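Local coordinates for uncharacterized protein (Bacteroides thetaiotaomicron VPI-5482, PDB 3KNY), which is of unknown function, a two-domain protein of the BT_3535-like family that probably matures as a lipoprotein, at residues 28-33 and 41-46. Sequence-based numbering, arbitrary orientation.
Sequences NTIPDW and KEYELW
Ile30 of loop 28-33 packs against Tyr43 and Trp46 on one side of helix 40-49, to which residues 41-46 belong. The backbones come nearest at Ile30 and Trp46, whose CA atoms stand 7.8 Å apart, a spacing that leaves the contact mainly to side chains. The loop is extended at Thr29 and Ile30 and enters a 3-10 turn at Asp32 and Trp33. Ile30 points its CB at the helix. Its CG1 lies anti to the carbonyl carbon and CD1 continues in an extended chain (chi2 -173°), which carries the methyl out over one face of the Tyr43 ring. There CD1 makes a CH-pi contact, 3.9 Å from the ring centroid and 20° off the normal, shifted toward the phenol end: its closest ring atom is CZ of Tyr43, at 3.7 Å. The shorter branch also takes part, with Ile30 CG2 lying 4.0 Å from CE1 of Tyr43. Tyr43 reaches in from the opposite direction, and its OH comes to 3.8 Å from CB of Ile30. One helical turn on, Trp46 offers its CB to the same methyl, CD1 of Ile30, at 4.0 Å. Its indole leads away from the loop, packing edge-to-face with Tyr57 and against Ile76 of helix 66-84. The contact is almost wholly apolar, and 162 Å² is buried over both sides. Between these segments the attraction is therefore largely dispersion with a CH-pi component, in a small, partly buried patch from which Trp46 carries the packing on to helix 66-84.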
ATOM      1  N   ASN A  28     -12.262  -5.781  -5.757  1.00 35.88           N
ATOM      2  CA  ASN A  28     -13.429  -6.636  -5.612  1.00 35.07           C
ATOM      3  C   ASN A  28     -13.106  -8.133  -5.421  1.00 33.88           C
ATOM      4  O   ASN A  28     -13.880  -8.985  -5.816  1.00 33.93           O
ATOM      5  CB  ASN A  28     -14.374  -6.394  -6.789  1.00 33.54           C
ATOM      6  CG  ASN A  28     -14.737  -4.930  -6.934  1.00 36.55           C
ATOM      7  OD1 ASN A  28     -15.408  -4.353  -6.067  1.00 37.86           O
ATOM      8  ND2 ASN A  28     -14.279  -4.311  -8.019  1.00 26.46           N
ATOM      9  N   THR A  29     -11.964  -8.437  -4.808  1.00 33.03           N
ATOM     10  CA  THR A  29     -11.659  -9.786  -4.357  1.00 32.38           C
ATOM     11  C   THR A  29     -11.057  -9.744  -2.945  1.00 33.43           C
ATOM     12  O   THR A  29     -10.455  -8.739  -2.535  1.00 35.97           O
ATOM     13  CB  THR A  29     -10.681 -10.537  -5.299  1.00 31.80           C
ATOM     14  OG1 THR A  29      -9.326 -10.192  -4.975  1.00 40.62           O
ATOM     15  CG2 THR A  29     -10.974 -10.247  -6.758  1.00 22.11           C
ATOM     16  N   ILE A  30     -11.242 -10.839  -2.209  1.00 32.97           N
ATOM     17  CA  ILE A  30     -10.678 -11.023  -0.871  1.00 32.68           C
ATOM     18  C   ILE A  30     -10.098 -12.426  -0.835  1.00 33.49           C
ATOM     19  O   ILE A  30     -10.778 -13.358  -1.213  1.00 32.54           O
ATOM     20  CB  ILE A  30     -11.744 -10.854   0.239  1.00 31.84           C
ATOM     21  CG1 ILE A  30     -12.488  -9.526   0.035  1.00 35.15           C
ATOM     22  CG2 ILE A  30     -11.100 -10.915   1.628  1.00 25.13           C
ATOM     23  CD1 ILE A  30     -13.443  -9.149   1.141  1.00 40.99           C
ATOM     24  N   PRO A  31      -8.820 -12.585  -0.443  1.00 36.59           N
ATOM     25  CA  PRO A  31      -8.289 -13.950  -0.386  1.00 38.34           C
ATOM     26  C   PRO A  31      -9.137 -14.835   0.508  1.00 38.78           C
ATOM     27  O   PRO A  31      -9.575 -14.379   1.566  1.00 40.31           O
ATOM     28  CB  PRO A  31      -6.874 -13.777   0.214  1.00 38.70           C
ATOM     29  CG  PRO A  31      -6.679 -12.318   0.450  1.00 36.05           C
ATOM     30  CD  PRO A  31      -7.748 -11.586  -0.311  1.00 37.49           C
ATOM     31  N   ASP A  32      -9.366 -16.076   0.090  1.00 37.52           N
ATOM     32  CA  ASP A  32     -10.239 -16.940   0.843  1.00 37.85           C
ATOM     33  C   ASP A  32      -9.863 -16.976   2.322  1.00 38.12           C
ATOM     34  O   ASP A  32     -10.713 -16.771   3.186  1.00 38.51           O
ATOM     35  CB  ASP A  32     -10.252 -18.367   0.297  1.00 37.99           C
ATOM     36  CG  ASP A  32     -11.297 -19.231   0.998  1.00 40.14           C
ATOM     37  OD1 ASP A  32     -12.445 -18.764   1.127  1.00 36.57           O
ATOM     38  OD2 ASP A  32     -10.982 -20.352   1.452  1.00 42.26           O
ATOM     39  N   TRP A  33      -8.590 -17.207   2.617  1.00 37.93           N
ATOM     40  CA  TRP A  33      -8.171 -17.366   4.006  1.00 38.66           C
ATOM     41  C   TRP A  33      -8.654 -16.249   4.946  1.00 39.66           C
ATOM     42  O   TRP A  33      -8.861 -16.479   6.148  1.00 38.51           O
ATOM     43  CB  TRP A  33      -6.653 -17.527   4.087  1.00 38.26           C
ATOM     44  CG  TRP A  33      -5.893 -16.304   3.798  1.00 42.44           C
ATOM     45  CD1 TRP A  33      -5.394 -15.919   2.598  1.00 43.07           C
ATOM     46  CD2 TRP A  33      -5.519 -15.291   4.738  1.00 48.32           C
ATOM     47  NE1 TRP A  33      -4.739 -14.721   2.726  1.00 40.85           N
ATOM     48  CE2 TRP A  33      -4.800 -14.314   4.029  1.00 40.81           C
ATOM     49  CE3 TRP A  33      -5.727 -15.112   6.112  1.00 52.09           C
ATOM     50  CZ2 TRP A  33      -4.284 -13.178   4.641  1.00 45.28           C
ATOM     51  CZ3 TRP A  33      -5.212 -13.971   6.723  1.00 53.60           C
ATOM     52  CH2 TRP A  33      -4.498 -13.022   5.985  1.00 49.95           C
ATOM     53  N   LYS A  41     -19.648  -8.797   9.620  1.00 34.38           N
ATOM     54  CA  LYS A  41     -19.736  -7.330   9.667  1.00 34.34           C
ATOM     55  C   LYS A  41     -18.448  -6.740   9.091  1.00 34.92           C
ATOM     56  O   LYS A  41     -18.461  -5.900   8.176  1.00 31.92           O
ATOM     57  CB  LYS A  41     -19.901  -6.841  11.105  1.00 34.12           C
ATOM     58  CG  LYS A  41     -21.088  -7.413  11.880  1.00 35.42           C
ATOM     59  CD  LYS A  41     -22.279  -6.448  11.997  1.00 32.77           C
ATOM     60  CE  LYS A  41     -22.990  -6.689  13.345  1.00 36.29           C
ATOM     61  NZ  LYS A  41     -24.402  -6.208  13.443  1.00 30.05           N
ATOM     62  N   GLU A  42     -17.340  -7.225   9.647  1.00 35.84           N
ATOM     63  CA  GLU A  42     -15.999  -6.846   9.232  1.00 36.05           C
ATOM     64  C   GLU A  42     -15.785  -7.171   7.763  1.00 37.74           C
ATOM     65  O   GLU A  42     -15.420  -6.288   6.962  1.00 39.87           O
ATOM     66  CB  GLU A  42     -14.958  -7.574  10.091  1.00 35.21           C
ATOM     67  CG  GLU A  42     -14.906  -7.076  11.533  1.00 32.74           C
ATOM     68  CD  GLU A  42     -14.224  -8.030  12.491  1.00 38.04           C
ATOM     69  OE1 GLU A  42     -13.810  -9.139  12.091  1.00 42.07           O
ATOM     70  OE2 GLU A  42     -14.113  -7.666  13.674  1.00 46.12           O
ATOM     71  N   TYR A  43     -16.027  -8.431   7.405  1.00 36.59           N
ATOM     72  CA  TYR A  43     -15.847  -8.883   6.023  1.00 35.23           C
ATOM     73  C   TYR A  43     -16.556  -7.959   5.043  1.00 34.46           C
ATOM     74  O   TYR A  43     -16.041  -7.660   3.963  1.00 34.48           O
ATOM     75  CB  TYR A  43     -16.364 -10.308   5.859  1.00 34.61           C
ATOM     76  CG  TYR A  43     -15.983 -10.963   4.548  1.00 32.67           C
ATOM     77  CD1 TYR A  43     -14.797 -11.697   4.439  1.00 34.14           C
ATOM     78  CD2 TYR A  43     -16.807 -10.868   3.421  1.00 26.26           C
ATOM     79  CE1 TYR A  43     -14.434 -12.321   3.249  1.00 29.21           C
ATOM     80  CE2 TYR A  43     -16.447 -11.487   2.222  1.00 27.34           C
ATOM     81  CZ  TYR A  43     -15.258 -12.213   2.151  1.00 28.38           C
ATOM     82  OH  TYR A  43     -14.878 -12.830   0.984  1.00 33.10           O
ATOM     83  N   GLU A  44     -17.725  -7.481   5.440  1.00 35.23           N
ATOM     84  CA  GLU A  44     -18.511  -6.612   4.577  1.00 37.21           C
ATOM     85  C   GLU A  44     -17.827  -5.267   4.350  1.00 36.41           C
ATOM     86  O   GLU A  44     -17.930  -4.703   3.268  1.00 39.15           O
ATOM     87  CB  GLU A  44     -19.918  -6.397   5.142  1.00 38.31           C
ATOM     88  CG  GLU A  44     -20.996  -6.480   4.079  1.00 42.12           C
ATOM     89  CD  GLU A  44     -20.965  -7.811   3.360  1.00 41.94           C
ATOM     90  OE1 GLU A  44     -20.730  -8.831   4.039  1.00 40.96           O
ATOM     91  OE2 GLU A  44     -21.145  -7.835   2.123  1.00 39.89           O
ATOM     92  N   LEU A  45     -17.138  -4.751   5.363  1.00 33.45           N
ATOM     93  CA  LEU A  45     -16.421  -3.502   5.206  1.00 31.82           C
ATOM     94  C   LEU A  45     -15.246  -3.726   4.214  1.00 32.28           C
ATOM     95  O   LEU A  45     -15.068  -2.991   3.232  1.00 29.61           O
ATOM     96  CB  LEU A  45     -15.958  -2.978   6.571  1.00 31.16           C
ATOM     97  CG  LEU A  45     -17.068  -2.527   7.528  1.00 24.84           C
ATOM     98  CD1 LEU A  45     -16.492  -2.119   8.860  1.00 19.35           C
ATOM     99  CD2 LEU A  45     -17.908  -1.399   6.941  1.00 15.96           C
ATOM    100  N   TRP A  46     -14.485  -4.782   4.434  1.00 32.07           N
ATOM    101  CA  TRP A  46     -13.455  -5.143   3.477  1.00 32.82           C
ATOM    102  C   TRP A  46     -13.991  -5.280   2.046  1.00 34.06           C
ATOM    103  O   TRP A  46     -13.371  -4.789   1.104  1.00 34.02           O
ATOM    104  CB  TRP A  46     -12.737  -6.407   3.919  1.00 32.11           C
ATOM    105  CG  TRP A  46     -11.932  -6.165   5.158  1.00 34.65           C
ATOM    106  CD1 TRP A  46     -12.101  -6.755   6.371  1.00 34.78           C
ATOM    107  CD2 TRP A  46     -10.873  -5.218   5.316  1.00 37.03           C
ATOM    108  NE1 TRP A  46     -11.199  -6.252   7.273  1.00 33.97           N
ATOM    109  CE2 TRP A  46     -10.431  -5.307   6.655  1.00 36.03           C
ATOM    110  CE3 TRP A  46     -10.251  -4.304   4.458  1.00 33.98           C
ATOM    111  CZ2 TRP A  46      -9.382  -4.527   7.156  1.00 40.05           C
ATOM    112  CZ3 TRP A  46      -9.212  -3.522   4.957  1.00 32.47           C
ATOM    113  CH2 TRP A  46      -8.785  -3.642   6.291  1.00 32.85           C
TER